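Chloride intracellular channel exc-4 (Caenorhabditis elegans, PDB 2YV9) may insert into membranes to form chloride ion channels, and is required to control lumen size as the excretory canal grows. Local coordinates at residues Y191-H200 / Y224-F234. Numbering follows the deposited sequence.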
# COMPACT_ATOMS: atom_id res chain seq x y z
N TYR A 191 -12.68 9.93 3.38
CA TYR A 191 -12.19 10.49 4.63
C TYR A 191 -12.84 9.86 5.86
O TYR A 191 -12.19 9.67 6.87
CB TYR A 191 -12.29 11.98 4.63
CG TYR A 191 -11.45 12.59 3.53
CD1 TYR A 191 -10.09 12.42 3.50
CD2 TYR A 191 -12.04 13.40 2.55
CE1 TYR A 191 -9.31 13.00 2.52
CE2 TYR A 191 -11.27 13.95 1.53
CZ TYR A 191 -9.89 13.78 1.54
OH TYR A 191 -9.06 14.34 0.59
N ASP A 192 -14.14 9.52 5.78
CA ASP A 192 -14.80 8.75 6.84
C ASP A 192 -14.22 7.37 6.95
O ASP A 192 -14.13 6.81 8.06
CB ASP A 192 -16.25 8.64 6.54
CG ASP A 192 -16.87 10.04 6.38
OD1 ASP A 192 -16.80 10.84 7.34
OD2 ASP A 192 -17.36 10.36 5.27
N CYS A 193 -13.86 6.82 5.80
CA CYS A 193 -13.32 5.47 5.73
C CYS A 193 -11.93 5.43 6.42
O CYS A 193 -11.48 4.35 6.85
CB CYS A 193 -13.28 4.96 4.36
SG CYS A 193 -14.95 4.79 3.64
N GLU A 194 -11.30 6.60 6.59
CA GLU A 194 -10.02 6.74 7.29
C GLU A 194 -10.19 7.20 8.75
O GLU A 194 -9.60 6.63 9.68
CB GLU A 194 -9.13 7.72 6.55
CG GLU A 194 -8.83 7.18 5.15
CD GLU A 194 -8.32 8.22 4.17
OE1 GLU A 194 -8.15 9.40 4.56
OE2 GLU A 194 -8.04 7.81 3.01
N LEU A 195 -11.00 8.22 8.96
CA LEU A 195 -11.17 8.77 10.34
C LEU A 195 -11.99 7.88 11.25
O LEU A 195 -11.69 7.79 12.42
CB LEU A 195 -11.89 10.14 10.24
CG LEU A 195 -12.00 10.91 11.54
CD1 LEU A 195 -10.60 11.10 12.18
CD2 LEU A 195 -12.71 12.28 11.28
N MET A 196 -13.08 7.27 10.78
CA MET A 196 -13.93 6.57 11.73
C MET A 196 -13.15 5.36 12.32
O MET A 196 -13.10 5.19 13.53
CB MET A 196 -15.27 6.16 11.11
CG MET A 196 -16.17 7.36 10.83
SD MET A 196 -17.67 6.79 9.93
CE MET A 196 -18.79 8.17 10.38
N PRO A 197 -12.49 4.58 11.45
CA PRO A 197 -11.64 3.50 12.11
C PRO A 197 -10.56 4.05 13.06
O PRO A 197 -10.40 3.53 14.14
CB PRO A 197 -11.03 2.79 10.90
CG PRO A 197 -12.07 3.01 9.77
CD PRO A 197 -12.52 4.45 9.98
N ARG A 198 -9.91 5.16 12.70
CA ARG A 198 -8.90 5.76 13.58
C ARG A 198 -9.51 6.19 14.93
O ARG A 198 -8.96 5.96 16.02
CB ARG A 198 -8.11 6.83 12.87
CG ARG A 198 -7.21 6.25 11.76
CD ARG A 198 -6.55 7.32 10.86
NE ARG A 198 -5.54 6.75 9.96
CZ ARG A 198 -5.81 5.89 8.99
NH1 ARG A 198 -7.07 5.55 8.73
NH2 ARG A 198 -4.84 5.37 8.26
N LEU A 199 -10.67 6.84 14.87
CA LEU A 199 -11.34 7.24 16.08
C LEU A 199 -11.68 6.05 16.96
O LEU A 199 -11.48 6.10 18.16
CB LEU A 199 -12.57 8.08 15.77
CG LEU A 199 -12.35 9.49 15.29
CD1 LEU A 199 -13.70 10.14 14.80
CD2 LEU A 199 -11.75 10.43 16.41
N HIS A 200 -12.21 5.00 16.35
CA HIS A 200 -12.61 3.81 17.12
C HIS A 200 -11.39 3.14 17.72
O HIS A 200 -11.41 2.76 18.90
CB HIS A 200 -13.29 2.81 16.22
CG HIS A 200 -13.88 1.67 16.97
ND1 HIS A 200 -14.83 1.81 17.96
CD2 HIS A 200 -13.59 0.34 16.90
CE1 HIS A 200 -15.10 0.61 18.46
NE2 HIS A 200 -14.37 -0.29 17.84
N TYR A 224 -20.50 12.05 15.57
CA TYR A 224 -19.89 11.46 14.39
C TYR A 224 -19.46 10.01 14.70
O TYR A 224 -19.64 9.09 13.88
CB TYR A 224 -18.71 12.33 13.98
CG TYR A 224 -17.89 11.85 12.83
CD1 TYR A 224 -18.26 12.10 11.50
CD2 TYR A 224 -16.68 11.15 13.04
CE1 TYR A 224 -17.54 11.64 10.48
CE2 TYR A 224 -15.94 10.69 11.96
CZ TYR A 224 -16.33 10.99 10.71
OH TYR A 224 -15.61 10.56 9.63
N ILE A 225 -18.96 9.76 15.91
CA ILE A 225 -18.65 8.37 16.30
C ILE A 225 -19.96 7.55 16.34
O ILE A 225 -20.06 6.41 15.85
CB ILE A 225 -17.90 8.34 17.63
CG1 ILE A 225 -16.50 8.97 17.44
CG2 ILE A 225 -17.81 6.88 18.18
CD1 ILE A 225 -15.80 9.38 18.72
N LEU A 226 -21.00 8.13 16.92
CA LEU A 226 -22.33 7.49 16.86
C LEU A 226 -22.77 7.20 15.43
O LEU A 226 -23.24 6.12 15.15
CB LEU A 226 -23.35 8.35 17.58
CG LEU A 226 -24.78 7.79 17.65
CD1 LEU A 226 -24.91 6.32 18.10
CD2 LEU A 226 -25.65 8.75 18.55
N THR A 227 -22.58 8.17 14.54
CA THR A 227 -22.84 7.95 13.13
C THR A 227 -22.06 6.72 12.65
O THR A 227 -22.61 5.88 11.98
CB THR A 227 -22.55 9.21 12.33
OG1 THR A 227 -23.48 10.21 12.79
CG2 THR A 227 -22.74 8.96 10.86
N ALA A 228 -20.80 6.60 13.03
CA ALA A 228 -20.01 5.42 12.65
C ALA A 228 -20.69 4.10 13.05
O ALA A 228 -20.80 3.15 12.29
CB ALA A 228 -18.63 5.49 13.33
N TYR A 229 -21.08 4.08 14.30
CA TYR A 229 -21.67 2.90 14.96
C TYR A 229 -23.08 2.64 14.44
O TYR A 229 -23.67 1.64 14.86
CB TYR A 229 -21.69 3.15 16.46
CG TYR A 229 -20.34 3.31 17.12
CD1 TYR A 229 -19.15 2.87 16.49
CD2 TYR A 229 -20.23 3.75 18.44
CE1 TYR A 229 -17.90 2.99 17.15
CE2 TYR A 229 -19.00 3.83 19.08
CZ TYR A 229 -17.85 3.45 18.41
OH TYR A 229 -16.63 3.53 19.06
N ARG A 230 -23.60 3.53 13.58
CA ARG A 230 -24.87 3.31 12.85
C ARG A 230 -24.72 3.15 11.31
O ARG A 230 -25.73 3.04 10.59
CB ARG A 230 -25.90 4.42 13.19
CG ARG A 230 -26.32 4.50 14.65
CD ARG A 230 -27.16 5.76 14.87
NE ARG A 230 -27.68 5.90 16.23
CZ ARG A 230 -28.44 6.92 16.64
NH1 ARG A 230 -28.77 7.90 15.81
NH2 ARG A 230 -28.88 6.96 17.90
N THR A 231 -23.47 3.16 10.81
CA THR A 231 -23.17 3.04 9.40
C THR A 231 -22.76 1.59 9.14
O THR A 231 -21.75 1.12 9.65
CB THR A 231 -22.01 3.96 9.07
OG1 THR A 231 -22.36 5.33 9.33
CG2 THR A 231 -21.55 3.80 7.62
N ALA A 232 -23.58 0.85 8.39
CA ALA A 232 -23.33 -0.53 8.14
C ALA A 232 -21.92 -0.75 7.60
O ALA A 232 -21.27 -1.68 8.02
CB ALA A 232 -24.41 -1.11 7.15
N ALA A 233 -21.45 0.11 6.70
CA ALA A 233 -20.06 -0.03 6.14
C ALA A 233 -19.02 -0.12 7.25
O ALA A 233 -18.05 -0.90 7.16
CB ALA A 233 -19.73 1.11 5.20
N PHE A 234 -19.19 0.69 8.26
CA PHE A 234 -18.29 0.66 9.40
C PHE A 234 -18.47 -0.60 10.26
O PHE A 234 -17.49 -1.32 10.62
CB PHE A 234 -18.46 1.92 10.26
CG PHE A 234 -17.61 1.88 11.51
CD1 PHE A 234 -16.25 2.22 11.44
CD2 PHE A 234 -18.12 1.38 12.71
CE1 PHE A 234 -15.47 2.13 12.54
CE2 PHE A 234 -17.29 1.30 13.85
CZ PHE A 234 -15.95 1.68 13.73
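Asp192 OD1 is gripped twice: Tyr224 OH donates to its anti lone pair at 2.6 Å, and the backbone N of Leu183 donates to it as well, while OD2 takes the N-H of Thr189. The carboxylate, buried at the start of helix 190-210, is held at both oxygens. Tyr224 reaches from helix 219-228 with its ring swung opposite the main-chain nitrogen (chi1 176°), into a hole among Asp192, Leu195, Met196 and Leu199. Met196 CE lies over one face of the Tyr224 ring, 3.9 Å from its centroid, a CH-pi contact, and Leu199 CD1 meets the edge 3.6 Å from Tyr224 CD2. Met196 returns the fit, its SD 3.8 Å from Ala228 CB. A phenylalanine in place of Tyr224 would probably leave Asp192 OD1 with one donor fewer, the buried carboxylate then relying on backbone N-H groups. Further along, His200 ND1 and Tyr229 OH share a 2.7 Å hydrogen bond in the imidazole plane, and Phe234 turns its edge to the imidazole face, planes at 84°. Segments 191-200 and 224-228 cross at -101° in the all-helical C-terminal domain of this GST-like fold, where hydroxyl-carboxylate and imidazole-phenol bonds bracket an otherwise apolar interface, a pairing likely to set how the helices lie together.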